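Local coordinates for putative sarcosine dimethylglycine methyltransferase (Galdieria sulphuraria, PDB 2O57), which probably transfers methyl groups from S-adenosylmethionine to sarcosine and dimethylglycine, at residues Tyr36-Gly41 / Ser254-Phe259; Trp69-Leu74 / Arg98-Lys103; Lys168-Cys173 / Gly181-Thr186; Asp204-His209 / Glu273-Gly278. One frame throughout, in Å; residues are numbered along the deposited sequence.

Contact 1 of 4, residues Tyr36-Gly41 / Ser254-Phe259; sequences YFHVWG and SEIASF
A His-carboxylate hydrogen bond joins H38, in the last turn of helix 27-40, to E255 in the short helix 253-256. H38 NE2 donates to E255 OE2 over 2.5 Å, a short bond and nearly straight at 167°. The carboxylate oxygen lies almost in the imidazole plane and accepts through its anti lone pair, the one turned from OE1, while the two flat groups are twisted 60° apart. With CG anti to the backbone N (chi1 172°), the H38 ring reaches straight across to the second segment. There I256 CG2 approaches H38 CD2 obliquely at 3.6 Å, and the F259 ring brings CZ to 3.7 Å from H38 ND1. The two rings meet obliquely; the histidine is held at NE2 by the bond, with carbon of I256 and F259 close by. Replacing H38 by alanine removes the donor, and is likely to leave the E255 carboxylate without this partner and a gap beside I256 and F259. E255 OE2 also forms a salt bridge with R252, which probably keeps the glutamate negative. Beyond the pair, I256 packs on L249 of helix 235-251 and on Q265 of helix 262-280, while V39 rests on E248, so both segments lie against helix 235-251.

Contact 2 of 4, residues Trp69-Leu74 / Arg98-Lys103; sequences WLASEL and RFLVRK
The F99 side chain leaves helix 95-104 with CG anti to its own nitrogen (chi1 170°), which carries the ring out toward A71; that of L100, the next residue, places CG anti to the carbonyl carbon (chi1 -65°), and its CD2 branch is turned to the same methyl. The two side chains thus converge on one methyl, A71 CB of helix 59-76. F99 CE2 meets it at 3.7 Å, and the methyl sits at the edge of the phenyl ring, near its plane, rather than over a face. L100 CD2 comes to 3.9 Å from A71 CB. With alanine at the meeting point, the backbones approach to 7.6 Å between the CA atoms of A71 and L100.

L70 and L74 of the same helix pack on strands 151-157 and 181-190, and L100 also touches W155 of the first of these, so the contact continues into the hydrophobic layer over the sheet. On another side of the helix, W69 NE1 donates to E73 OE2 at 2.9 Å, bent to 131° and tilted from the indole plane. E73 OE1 forms salt bridges with R230 of its own chain and R234 of the second subunit.

Between 69-74 and 98-103 no hydrogen bond forms: two hydrocarbon side chains close on a methyl, and K103 and E68 of the two helices make only a long, weak ion pair, so shape and the exclusion of water probably account for most of the fit.

Contact 3 of 4, residues Lys168-Cys173 / Gly181-Thr186; sequences KVFQEC and GVMAIT
Selenomethionine M183 reaches from strand 181-190 to F170 and C173 of helix 166-176, and its side chain can be followed atom by atom. CB points toward the helix, and CG lies anti to the backbone N (chi1 172°), so the chain runs outward from the strand. CB and CG serve as the stem, and the touching begins at the selenium. M183 SE lies 3.4 Å from C173 SG and 3.8 Å from C173 CB. The chain turns about the CG-SE bond (chi3 73°), bringing the terminal methyl to the phenylalanine: M183 CE comes to 3.6 Å from F170 CE1 and lies at 4.0 Å from C173 SG as well. The methyl therefore touches both a sulfur and an aromatic ring, which it approaches obliquely, the two side chains crossing at about a right angle. Two residues along the strand, I185 CD1 adds a looser touch to F170 CZ at 4.3 Å.

The F170 ring has further aromatic company, standing edge-to-face to both F160 and Y217. C173 and M183 both touch I154 of the adjacent strand 151-157.

The axes of the two segments approach to 11.5 Å, their directions at 143°. Helix 166-176 follows strand 151-157 and leads into its parallel neighbour 181-190, a beta-alpha-beta crossover characteristic of the Rossmann-like methyltransferase fold, here packed through buried apolar side chains of F170, C173, M183 and I185.

Contact 4 of 4, residues Asp204-His209 / Glu273-Gly278; sequences DRIKLH and EHWIEG
The H274 imidazole meets R205 at its edge: R205 CG lies in the ring plane, 3.5 Å from H274 CD2, while R205 CB approaches the same carbon obliquely. The setting is a helix C-terminus closed by a Schellman motif, in which K207 takes positive phi and L208 N bonds back to L203 O; the last turn of helix 200-206 packs here on helix 262-280. The W275 indole receives I206 CD1, also obliquely, and stacks on Y242 of helix 235-251. R205 CG is anti to the backbone N (chi1 -179°), and the chain then bends at both following torsions, taking the guanidinium past the imidazole with the two planes 46° apart. R205 NE stands 4.3 Å from H274 NE2, close enough that the arginine would probably disfavour a protonated histidine. R205 NH1 makes a weak hydrogen bond to N267. Deeper in, the isoleucine and tryptophan cross at about a right angle, with I206 CD1 4.1 Å from W275 CZ2.

In the fold
The four contacts illustrate how chemistry follows depth. Contacts 2 and 3 are buried and apolar, and they serve the same sheet: L74 and L70 of contact 2 pack on V182, A184 and T186 of the strand in contact 3, whose M183 and I185 point the other way, so helices 59-76 and 166-176 cover opposite faces of that strand. Contacts 1 and 4 are only partly buried and join helices away from the sheet, each with a histidine. In contact 1 it is hydrogen-bonded to a carboxylate; in contact 4 it lies against an arginine's carbons. Helix 235-251 borders both, and helix 262-280, which supplies one side of contact 4, also touches contact 1. Contact 1 lies on the opposite side of the chain's centre from contact 3.

Contact 1 of 4, residues Tyr36-Gly41 / Ser254-Phe259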
loop_
_atom_site.group_PDB
_atom_site.type_symbol
_atom_site.label_atom_id
_atom_site.label_comp_id
_atom_site.label_asym_id
_atom_site.label_seq_id
_atom_site.Cartn_x
_atom_site.Cartn_y
_atom_site.Cartn_z
ATOM N N TYR A 36 5.430 25.625 6.318
ATOM C CA TYR A 36 5.789 24.302 6.862
ATOM C C TYR A 36 6.996 24.374 7.802
ATOM O O TYR A 36 7.029 23.749 8.883
ATOM C CB TYR A 36 6.121 23.367 5.726
ATOM C CG TYR A 36 4.919 22.747 5.054
ATOM C CD1 TYR A 36 4.245 21.664 5.644
ATOM C CD2 TYR A 36 4.436 23.261 3.845
ATOM C CE1 TYR A 36 3.152 21.066 5.006
ATOM C CE2 TYR A 36 3.331 22.684 3.209
ATOM C CZ TYR A 36 2.709 21.582 3.795
ATOM O OH TYR A 36 1.632 21.001 3.163
ATOM N N PHE A 37 8.004 25.129 7.395
ATOM C CA PHE A 37 9.143 25.316 8.275
ATOM C C PHE A 37 8.735 25.974 9.596
ATOM O O PHE A 37 9.253 25.637 10.636
ATOM C CB PHE A 37 10.269 26.110 7.555
ATOM C CG PHE A 37 11.532 26.212 8.344
ATOM C CD1 PHE A 37 12.426 25.145 8.394
ATOM C CD2 PHE A 37 11.816 27.367 9.067
ATOM C CE1 PHE A 37 13.633 25.246 9.149
ATOM C CE2 PHE A 37 12.988 27.480 9.813
ATOM C CZ PHE A 37 13.901 26.410 9.862
ATOM N N HIS A 38 7.813 26.926 9.563
ATOM C CA HIS A 38 7.436 27.661 10.791
ATOM C C HIS A 38 6.882 26.679 11.822
ATOM O O HIS A 38 7.153 26.798 12.996
ATOM C CB HIS A 38 6.393 28.722 10.483
ATOM C CG HIS A 38 5.814 29.401 11.701
ATOM N ND1 HIS A 38 6.521 30.320 12.452
ATOM C CD2 HIS A 38 4.600 29.282 12.300
ATOM C CE1 HIS A 38 5.764 30.752 13.447
ATOM N NE2 HIS A 38 4.599 30.133 13.383
ATOM N N VAL A 39 6.094 25.714 11.362
ATOM C CA VAL A 39 5.409 24.813 12.300
ATOM C C VAL A 39 6.269 23.604 12.641
ATOM O O VAL A 39 6.387 23.227 13.803
ATOM C CB VAL A 39 3.979 24.412 11.781
ATOM C CG1 VAL A 39 3.243 23.486 12.789
ATOM C CG2 VAL A 39 3.119 25.682 11.451
ATOM N N TRP A 40 6.900 23.019 11.633
ATOM C CA TRP A 40 7.577 21.723 11.777
ATOM C C TRP A 40 9.107 21.776 11.582
ATOM O O TRP A 40 9.787 20.731 11.623
ATOM C CB TRP A 40 6.942 20.705 10.814
ATOM C CG TRP A 40 5.474 20.448 11.162
ATOM C CD1 TRP A 40 4.997 19.734 12.219
ATOM C CD2 TRP A 40 4.332 20.932 10.451
ATOM N NE1 TRP A 40 3.616 19.744 12.221
ATOM C CE2 TRP A 40 3.184 20.463 11.134
ATOM C CE3 TRP A 40 4.165 21.704 9.281
ATOM C CZ2 TRP A 40 1.888 20.754 10.695
ATOM C CZ3 TRP A 40 2.855 22.007 8.849
ATOM C CH2 TRP A 40 1.743 21.520 9.544
ATOM N N GLY A 41 9.655 22.989 11.371
ATOM C CA GLY A 41 11.117 23.161 11.333
ATOM C C GLY A 41 11.783 22.288 10.272
ATOM O O GLY A 41 11.255 22.063 9.162
ATOM N N SER A 254 -2.784 34.557 11.735
ATOM C CA SER A 254 -2.278 35.864 12.171
ATOM C C SER A 254 -0.783 35.780 12.560
ATOM O O SER A 254 0.000 36.672 12.243
ATOM C CB SER A 254 -3.157 36.430 13.292
ATOM O OG SER A 254 -3.120 35.558 14.389
ATOM N N GLU A 255 -0.396 34.663 13.184
ATOM C CA GLU A 255 0.968 34.399 13.622
ATOM C C GLU A 255 2.000 34.437 12.459
ATOM O O GLU A 255 3.144 34.849 12.629
ATOM C CB GLU A 255 0.920 33.038 14.307
ATOM C CG GLU A 255 2.188 32.455 14.841
ATOM C CD GLU A 255 1.944 31.048 15.368
ATOM O OE1 GLU A 255 0.918 30.851 16.049
ATOM O OE2 GLU A 255 2.760 30.142 15.102
ATOM N N ILE A 256 1.577 34.050 11.265
ATOM C CA ILE A 256 2.482 33.924 10.112
ATOM C C ILE A 256 2.312 35.052 9.081
ATOM O O ILE A 256 3.047 35.110 8.070
ATOM C CB ILE A 256 2.244 32.560 9.392
ATOM C CG1 ILE A 256 0.827 32.526 8.771
ATOM C CG2 ILE A 256 2.497 31.380 10.352
ATOM C CD1 ILE A 256 0.513 31.246 8.016
ATOM N N ALA A 257 1.373 35.959 9.331
ATOM C CA ALA A 257 0.892 36.886 8.274
ATOM C C ALA A 257 1.949 37.891 7.801
ATOM O O ALA A 257 1.823 38.481 6.702
ATOM C CB ALA A 257 -0.313 37.625 8.733
ATOM N N SER A 258 2.979 38.108 8.616
ATOM C CA SER A 258 4.080 38.994 8.170
ATOM C C SER A 258 4.936 38.363 7.046
ATOM O O SER A 258 5.492 39.088 6.209
ATOM C CB SER A 258 4.985 39.449 9.346
ATOM O OG SER A 258 5.691 38.342 9.909
ATOM N N PHE A 259 5.064 37.035 7.037
ATOM C CA PHE A 259 5.952 36.363 6.080
ATOM C C PHE A 259 5.233 35.377 5.173
ATOM O O PHE A 259 5.804 34.950 4.180
ATOM C CB PHE A 259 7.139 35.701 6.785
ATOM C CG PHE A 259 6.740 34.660 7.821
ATOM C CD1 PHE A 259 6.435 33.362 7.447
ATOM C CD2 PHE A 259 6.710 34.996 9.185
ATOM C CE1 PHE A 259 6.092 32.400 8.408
ATOM C CE2 PHE A 259 6.367 34.023 10.156
ATOM C CZ PHE A 259 6.059 32.757 9.761
#

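Contact 2 of 4, residues Trp69-Leu74 / Arg98-Lys103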
loop_
_atom_site.group_PDB
_atom_site.type_symbol
_atom_site.label_atom_id
_atom_site.label_comp_id
_atom_site.label_asym_id
_atom_site.label_seq_id
_atom_site.Cartn_x
_atom_site.Cartn_y
_atom_site.Cartn_z
ATOM N N TRP A 69 6.532 3.539 7.731
ATOM C CA TRP A 69 5.915 2.600 6.758
ATOM C C TRP A 69 6.811 2.456 5.519
ATOM O O TRP A 69 7.136 1.341 5.109
ATOM C CB TRP A 69 4.484 3.051 6.332
ATOM C CG TRP A 69 4.019 2.390 5.043
ATOM C CD1 TRP A 69 3.756 1.049 4.850
ATOM C CD2 TRP A 69 3.800 3.030 3.768
ATOM N NE1 TRP A 69 3.396 0.829 3.536
ATOM C CE2 TRP A 69 3.399 2.021 2.858
ATOM C CE3 TRP A 69 3.894 4.358 3.316
ATOM C CZ2 TRP A 69 3.104 2.295 1.527
ATOM C CZ3 TRP A 69 3.606 4.640 1.978
ATOM C CH2 TRP A 69 3.207 3.602 1.093
ATOM N N LEU A 70 7.203 3.574 4.914
ATOM C CA LEU A 70 7.982 3.510 3.673
ATOM C C LEU A 70 9.331 2.834 3.914
ATOM O O LEU A 70 9.750 2.016 3.112
ATOM C CB LEU A 70 8.201 4.885 3.018
ATOM C CG LEU A 70 8.694 4.849 1.544
ATOM C CD1 LEU A 70 7.572 4.309 0.571
ATOM C CD2 LEU A 70 9.052 6.297 1.117
ATOM N N ALA A 71 9.967 3.159 5.035
ATOM C CA ALA A 71 11.245 2.575 5.406
ATOM C C ALA A 71 11.074 1.063 5.652
ATOM O O ALA A 71 11.909 0.276 5.261
ATOM C CB ALA A 71 11.811 3.266 6.613
ATOM N N SER A 72 9.953 0.672 6.258
ATOM C CA SER A 72 9.683 -0.745 6.480
ATOM C C SER A 72 9.523 -1.508 5.163
ATOM O O SER A 72 10.035 -2.614 5.032
ATOM C CB SER A 72 8.461 -0.916 7.399
ATOM O OG SER A 72 8.187 -2.291 7.621
ATOM N N GLU A 73 8.850 -0.904 4.179
ATOM C CA GLU A 73 8.638 -1.526 2.872
ATOM C C GLU A 73 10.021 -1.705 2.221
ATOM O O GLU A 73 10.359 -2.789 1.776
ATOM C CB GLU A 73 7.692 -0.683 1.986
ATOM C CG GLU A 73 6.231 -0.555 2.549
ATOM C CD GLU A 73 5.408 -1.806 2.388
ATOM O OE1 GLU A 73 5.834 -2.729 1.646
ATOM O OE2 GLU A 73 4.328 -1.884 2.988
ATOM N N LEU A 74 10.825 -0.648 2.233
ATOM C CA LEU A 74 12.167 -0.687 1.686
ATOM C C LEU A 74 13.051 -1.734 2.392
ATOM O O LEU A 74 13.802 -2.451 1.742
ATOM C CB LEU A 74 12.803 0.695 1.796
ATOM C CG LEU A 74 13.968 1.054 0.877
ATOM C CD1 LEU A 74 13.687 0.686 -0.586
ATOM C CD2 LEU A 74 14.227 2.580 0.998
ATOM N N ARG A 98 18.258 11.977 7.727
ATOM C CA ARG A 98 18.636 11.788 9.121
ATOM C C ARG A 98 17.901 10.615 9.771
ATOM O O ARG A 98 18.534 9.822 10.468
ATOM C CB ARG A 98 18.474 13.070 9.955
ATOM C CG ARG A 98 19.603 14.094 9.603
ATOM C CD ARG A 98 19.472 15.401 10.383
ATOM N NE ARG A 98 18.226 16.131 10.067
ATOM C CZ ARG A 98 18.053 16.975 9.048
ATOM N NH1 ARG A 98 19.051 17.200 8.188
ATOM N NH2 ARG A 98 16.859 17.604 8.903
ATOM N N PHE A 99 16.587 10.508 9.533
ATOM C CA PHE A 99 15.781 9.344 10.001
ATOM C C PHE A 99 16.387 7.989 9.542
ATOM O O PHE A 99 16.600 7.073 10.351
ATOM C CB PHE A 99 14.345 9.492 9.495
ATOM C CG PHE A 99 13.481 8.268 9.683
ATOM C CD1 PHE A 99 12.856 8.034 10.904
ATOM C CD2 PHE A 99 13.268 7.374 8.634
ATOM C CE1 PHE A 99 12.046 6.910 11.083
ATOM C CE2 PHE A 99 12.444 6.247 8.789
ATOM C CZ PHE A 99 11.829 6.021 10.004
ATOM N N LEU A 100 16.680 7.870 8.250
ATOM C CA LEU A 100 17.236 6.611 7.733
ATOM C C LEU A 100 18.654 6.284 8.262
ATOM O O LEU A 100 18.993 5.114 8.548
ATOM C CB LEU A 100 17.208 6.637 6.203
ATOM C CG LEU A 100 15.829 6.661 5.524
ATOM C CD1 LEU A 100 16.081 6.764 4.024
ATOM C CD2 LEU A 100 15.049 5.387 5.845
ATOM N N VAL A 101 19.491 7.316 8.358
ATOM C CA VAL A 101 20.855 7.150 8.853
ATOM C C VAL A 101 20.810 6.674 10.330
ATOM O O VAL A 101 21.445 5.665 10.665
ATOM C CB VAL A 101 21.712 8.443 8.674
ATOM C CG1 VAL A 101 23.070 8.332 9.441
ATOM C CG2 VAL A 101 21.922 8.749 7.175
ATOM N N ARG A 102 20.049 7.359 11.186
ATOM C CA ARG A 102 19.958 6.959 12.608
ATOM C C ARG A 102 19.358 5.548 12.750
ATOM O O ARG A 102 19.751 4.797 13.646
ATOM C CB ARG A 102 19.126 7.947 13.473
ATOM C CG ARG A 102 19.583 9.431 13.495
ATOM C CD ARG A 102 18.630 10.258 14.386
ATOM N NE ARG A 102 18.784 11.719 14.300
ATOM C CZ ARG A 102 19.739 12.371 14.948
ATOM N NH1 ARG A 102 20.592 11.683 15.688
ATOM N NH2 ARG A 102 19.848 13.691 14.874
ATOM N N LYS A 103 18.416 5.188 11.878
ATOM C CA LYS A 103 17.684 3.924 12.045
ATOM C C LYS A 103 18.446 2.710 11.475
ATOM O O LYS A 103 18.508 1.667 12.117
ATOM C CB LYS A 103 16.271 4.008 11.433
ATOM C CG LYS A 103 15.398 2.797 11.765
ATOM C CD LYS A 103 13.959 3.064 11.436
ATOM C CE LYS A 103 13.077 2.091 12.179
ATOM N NZ LYS A 103 13.052 2.504 13.609
#

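Contact 3 of 4, residues Lys168-Cys173 / Gly181-Thr186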
loop_
_atom_site.group_PDB
_atom_site.type_symbol
_atom_site.label_atom_id
_atom_site.label_comp_id
_atom_site.label_asym_id
_atom_site.label_seq_id
_atom_site.Cartn_x
_atom_site.Cartn_y
_atom_site.Cartn_z
ATOM N N LYS A 168 12.439 11.307 -18.353
ATOM C CA LYS A 168 13.834 11.593 -18.009
ATOM C C LYS A 168 14.176 11.325 -16.524
ATOM O O LYS A 168 15.242 10.775 -16.237
ATOM C CB LYS A 168 14.204 13.024 -18.436
ATOM C CG LYS A 168 15.676 13.382 -18.263
ATOM C CD LYS A 168 16.609 12.413 -19.001
ATOM C CE LYS A 168 18.048 12.941 -18.902
ATOM N NZ LYS A 168 18.990 11.979 -19.497
ATOM N N VAL A 169 13.253 11.668 -15.610
ATOM C CA VAL A 169 13.361 11.326 -14.169
ATOM C C VAL A 169 13.596 9.829 -13.990
ATOM O O VAL A 169 14.572 9.410 -13.375
ATOM C CB VAL A 169 12.092 11.746 -13.372
ATOM C CG1 VAL A 169 12.204 11.347 -11.881
ATOM C CG2 VAL A 169 11.857 13.263 -13.511
ATOM N N PHE A 170 12.722 9.024 -14.562
ATOM C CA PHE A 170 12.872 7.577 -14.430
ATOM C C PHE A 170 14.134 7.049 -15.137
ATOM O O PHE A 170 14.747 6.124 -14.648
ATOM C CB PHE A 170 11.589 6.844 -14.886
ATOM C CG PHE A 170 10.515 6.816 -13.829
ATOM C CD1 PHE A 170 10.550 5.853 -12.790
ATOM C CD2 PHE A 170 9.460 7.719 -13.877
ATOM C CE1 PHE A 170 9.568 5.849 -11.787
ATOM C CE2 PHE A 170 8.455 7.707 -12.917
ATOM C CZ PHE A 170 8.506 6.773 -11.852
ATOM N N GLN A 171 14.547 7.665 -16.253
ATOM C CA GLN A 171 15.786 7.242 -16.926
ATOM C C GLN A 171 17.007 7.486 -15.998
ATOM O O GLN A 171 17.935 6.667 -15.943
ATOM C CB GLN A 171 15.975 7.979 -18.268
ATOM C CG GLN A 171 15.057 7.452 -19.382
ATOM C CD GLN A 171 15.114 8.286 -20.633
ATOM O OE1 GLN A 171 15.390 9.480 -20.579
ATOM N NE2 GLN A 171 14.847 7.665 -21.772
ATOM N N GLU A 172 17.035 8.654 -15.364
ATOM C CA GLU A 172 18.107 9.003 -14.426
ATOM C C GLU A 172 18.090 8.096 -13.207
ATOM O O GLU A 172 19.140 7.675 -12.752
ATOM C CB GLU A 172 18.026 10.473 -13.991
ATOM C CG GLU A 172 18.496 11.466 -15.075
ATOM C CD GLU A 172 19.972 11.277 -15.332
ATOM O OE1 GLU A 172 20.790 11.810 -14.554
ATOM O OE2 GLU A 172 20.326 10.571 -16.288
ATOM N N CYS A 173 16.894 7.819 -12.670
ATOM C CA CYS A 173 16.780 6.894 -11.525
ATOM C C CYS A 173 17.395 5.528 -11.865
ATOM O O CYS A 173 18.205 4.990 -11.083
ATOM C CB CYS A 173 15.341 6.747 -11.032
ATOM S SG CYS A 173 14.682 8.249 -10.199
ATOM N N GLY A 181 19.324 -2.640 -7.386
ATOM C CA GLY A 181 18.954 -1.521 -6.517
ATOM C C GLY A 181 17.460 -1.280 -6.465
ATOM O O GLY A 181 16.734 -1.627 -7.398
ATOM N N VAL A 182 16.982 -0.683 -5.370
ATOM C CA VAL A 182 15.548 -0.581 -5.155
ATOM C C VAL A 182 15.178 0.898 -4.992
ATOM O O VAL A 182 15.897 1.647 -4.318
ATOM C CB VAL A 182 15.085 -1.439 -3.923
ATOM C CG1 VAL A 182 13.586 -1.203 -3.580
ATOM C CG2 VAL A 182 15.259 -2.938 -4.223
HETATM N N MSE A 183 14.074 1.316 -5.608
HETATM C CA MSE A 183 13.615 2.683 -5.402
HETATM C C MSE A 183 12.264 2.700 -4.717
HETATM O O MSE A 183 11.324 2.037 -5.181
HETATM C CB MSE A 183 13.504 3.421 -6.733
HETATM C CG MSE A 183 12.846 4.801 -6.567
HETATM SE SE MSE A 183 13.199 6.078 -7.993
HETATM C CE MSE A 183 12.135 5.345 -9.346
ATOM N N ALA A 184 12.143 3.504 -3.667
ATOM C CA ALA A 184 10.856 3.701 -2.995
ATOM C C ALA A 184 10.413 5.155 -3.182
ATOM O O ALA A 184 11.149 6.088 -2.828
ATOM C CB ALA A 184 10.947 3.338 -1.494
ATOM N N ILE A 185 9.216 5.352 -3.744
ATOM C CA ILE A 185 8.688 6.709 -3.969
ATOM C C ILE A 185 7.291 6.854 -3.433
ATOM O O ILE A 185 6.547 5.848 -3.285
ATOM C CB ILE A 185 8.686 7.151 -5.463
ATOM C CG1 ILE A 185 7.664 6.340 -6.308
ATOM C CG2 ILE A 185 10.083 7.050 -6.037
ATOM C CD1 ILE A 185 7.438 6.949 -7.709
ATOM N N THR A 186 6.940 8.096 -3.103
ATOM C CA THR A 186 5.559 8.478 -2.811
ATOM C C THR A 186 5.278 9.755 -3.624
ATOM O O THR A 186 6.209 10.507 -3.924
ATOM C CB THR A 186 5.242 8.725 -1.271
ATOM O OG1 THR A 186 5.880 9.928 -0.758
ATOM C CG2 THR A 186 5.503 7.508 -0.396
#

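Contact 4 of 4, residues Asp204-His209 / Glu273-Gly278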
loop_
_atom_site.group_PDB
_atom_site.type_symbol
_atom_site.label_atom_id
_atom_site.label_comp_id
_atom_site.label_asym_id
_atom_site.label_seq_id
_atom_site.Cartn_x
_atom_site.Cartn_y
_atom_site.Cartn_z
ATOM N N ASP A 204 -4.164 23.964 -12.952
ATOM C CA ASP A 204 -4.045 25.427 -13.081
ATOM C C ASP A 204 -3.563 26.060 -11.798
ATOM O O ASP A 204 -2.617 26.850 -11.820
ATOM C CB ASP A 204 -5.379 26.064 -13.495
ATOM C CG ASP A 204 -5.673 25.895 -14.977
ATOM O OD1 ASP A 204 -4.851 25.258 -15.679
ATOM O OD2 ASP A 204 -6.721 26.401 -15.437
ATOM N N ARG A 205 -4.219 25.697 -10.691
ATOM C CA ARG A 205 -3.946 26.274 -9.359
ATOM C C ARG A 205 -2.477 26.089 -8.942
ATOM O O ARG A 205 -1.849 27.046 -8.452
ATOM C CB ARG A 205 -4.933 25.709 -8.291
ATOM C CG ARG A 205 -4.767 26.242 -6.847
ATOM C CD ARG A 205 -4.729 27.786 -6.737
ATOM N NE ARG A 205 -5.990 28.465 -7.186
ATOM C CZ ARG A 205 -6.266 29.757 -6.635
ATOM N NH1 ARG A 205 -5.454 30.531 -5.981
ATOM N NH2 ARG A 205 -7.427 30.305 -7.134
ATOM N N ILE A 206 -1.935 24.886 -9.181
ATOM C CA ILE A 206 -0.542 24.564 -8.814
ATOM C C ILE A 206 0.467 24.681 -9.989
ATOM O O ILE A 206 1.682 24.485 -9.778
ATOM C CB ILE A 206 -0.447 23.156 -8.129
ATOM C CG1 ILE A 206 -0.563 22.024 -9.161
ATOM C CG2 ILE A 206 -1.511 23.018 -7.014
ATOM C CD1 ILE A 206 -0.183 20.624 -8.606
ATOM N N LYS A 207 -0.095 24.901 -11.207
ATOM C CA LYS A 207 0.695 25.220 -12.422
ATOM C C LYS A 207 1.445 24.026 -13.073
ATOM O O LYS A 207 2.653 24.093 -13.339
ATOM C CB LYS A 207 1.611 26.452 -12.207
ATOM C CG LYS A 207 0.813 27.794 -12.204
ATOM C CD LYS A 207 0.196 28.111 -10.793
ATOM C CE LYS A 207 1.103 29.112 -10.032
ATOM N NZ LYS A 207 0.945 30.508 -10.681
ATOM N N LEU A 208 0.690 22.973 -13.373
ATOM C CA LEU A 208 1.197 21.757 -14.028
ATOM C C LEU A 208 0.375 21.419 -15.295
ATOM O O LEU A 208 -0.836 21.605 -15.296
ATOM C CB LEU A 208 1.089 20.582 -13.036
ATOM C CG LEU A 208 2.279 20.059 -12.214
ATOM C CD1 LEU A 208 3.171 21.167 -11.626
ATOM C CD2 LEU A 208 1.755 19.125 -11.118
ATOM N N HIS A 209 1.015 20.914 -16.353
ATOM C CA HIS A 209 0.287 20.474 -17.569
ATOM C C HIS A 209 -0.587 19.226 -17.366
ATOM O O HIS A 209 -1.737 19.170 -17.832
ATOM C CB HIS A 209 1.257 20.221 -18.725
ATOM C CG HIS A 209 1.808 21.477 -19.337
ATOM N ND1 HIS A 209 1.145 22.685 -19.287
ATOM C CD2 HIS A 209 2.946 21.702 -20.037
ATOM C CE1 HIS A 209 1.857 23.605 -19.916
ATOM N NE2 HIS A 209 2.956 23.035 -20.379
ATOM N N GLU A 273 -7.896 23.064 -0.845
ATOM C CA GLU A 273 -9.280 22.663 -1.102
ATOM C C GLU A 273 -9.397 21.808 -2.376
ATOM O O GLU A 273 -10.207 20.879 -2.431
ATOM C CB GLU A 273 -10.174 23.900 -1.209
ATOM C CG GLU A 273 -10.467 24.541 0.146
ATOM C CD GLU A 273 -10.986 25.982 0.036
ATOM O OE1 GLU A 273 -11.134 26.503 -1.097
ATOM O OE2 GLU A 273 -11.214 26.615 1.091
ATOM N N HIS A 274 -8.597 22.137 -3.397
ATOM C CA HIS A 274 -8.611 21.390 -4.670
ATOM C C HIS A 274 -8.123 19.960 -4.471
ATOM O O HIS A 274 -8.682 19.034 -5.058
ATOM C CB HIS A 274 -7.744 22.065 -5.742
ATOM C CG HIS A 274 -8.371 23.272 -6.360
ATOM N ND1 HIS A 274 -9.713 23.335 -6.686
ATOM C CD2 HIS A 274 -7.834 24.459 -6.746
ATOM C CE1 HIS A 274 -9.979 24.525 -7.200
ATOM N NE2 HIS A 274 -8.857 25.222 -7.253
ATOM N N TRP A 275 -7.069 19.769 -3.674
ATOM C CA TRP A 275 -6.592 18.427 -3.388
ATOM C C TRP A 275 -7.655 17.642 -2.639
ATOM O O TRP A 275 -7.902 16.500 -2.957
ATOM C CB TRP A 275 -5.304 18.431 -2.549
ATOM C CG TRP A 275 -4.075 18.719 -3.369
ATOM C CD1 TRP A 275 -3.337 19.858 -3.345
ATOM C CD2 TRP A 275 -3.439 17.843 -4.313
ATOM N NE1 TRP A 275 -2.272 19.753 -4.208
ATOM C CE2 TRP A 275 -2.320 18.537 -4.835
ATOM C CE3 TRP A 275 -3.709 16.542 -4.774
ATOM C CZ2 TRP A 275 -1.468 17.981 -5.795
ATOM C CZ3 TRP A 275 -2.854 15.977 -5.747
ATOM C CH2 TRP A 275 -1.741 16.701 -6.229
ATOM N N ILE A 276 -8.258 18.267 -1.630
ATOM C CA ILE A 276 -9.275 17.599 -0.787
ATOM C C ILE A 276 -10.469 17.195 -1.667
ATOM O O ILE A 276 -10.898 16.024 -1.657
ATOM C CB ILE A 276 -9.738 18.542 0.377
ATOM C CG1 ILE A 276 -8.586 18.807 1.365
ATOM C CG2 ILE A 276 -10.992 17.967 1.111
ATOM C CD1 ILE A 276 -8.799 20.082 2.247
ATOM N N GLU A 277 -11.000 18.161 -2.413
ATOM C CA GLU A 277 -12.138 17.929 -3.302
ATOM C C GLU A 277 -11.837 16.824 -4.311
ATOM O O GLU A 277 -12.651 15.953 -4.477
ATOM C CB GLU A 277 -12.566 19.227 -4.025
ATOM C CG GLU A 277 -13.296 20.196 -3.109
ATOM C CD GLU A 277 -13.303 21.680 -3.590
ATOM O OE1 GLU A 277 -12.890 21.973 -4.756
ATOM O OE2 GLU A 277 -13.716 22.553 -2.766
ATOM N N GLY A 278 -10.660 16.857 -4.954
ATOM C CA GLY A 278 -10.257 15.831 -5.922
ATOM C C GLY A 278 -10.143 14.429 -5.305
ATOM O O GLY A 278 -10.506 13.437 -5.935
#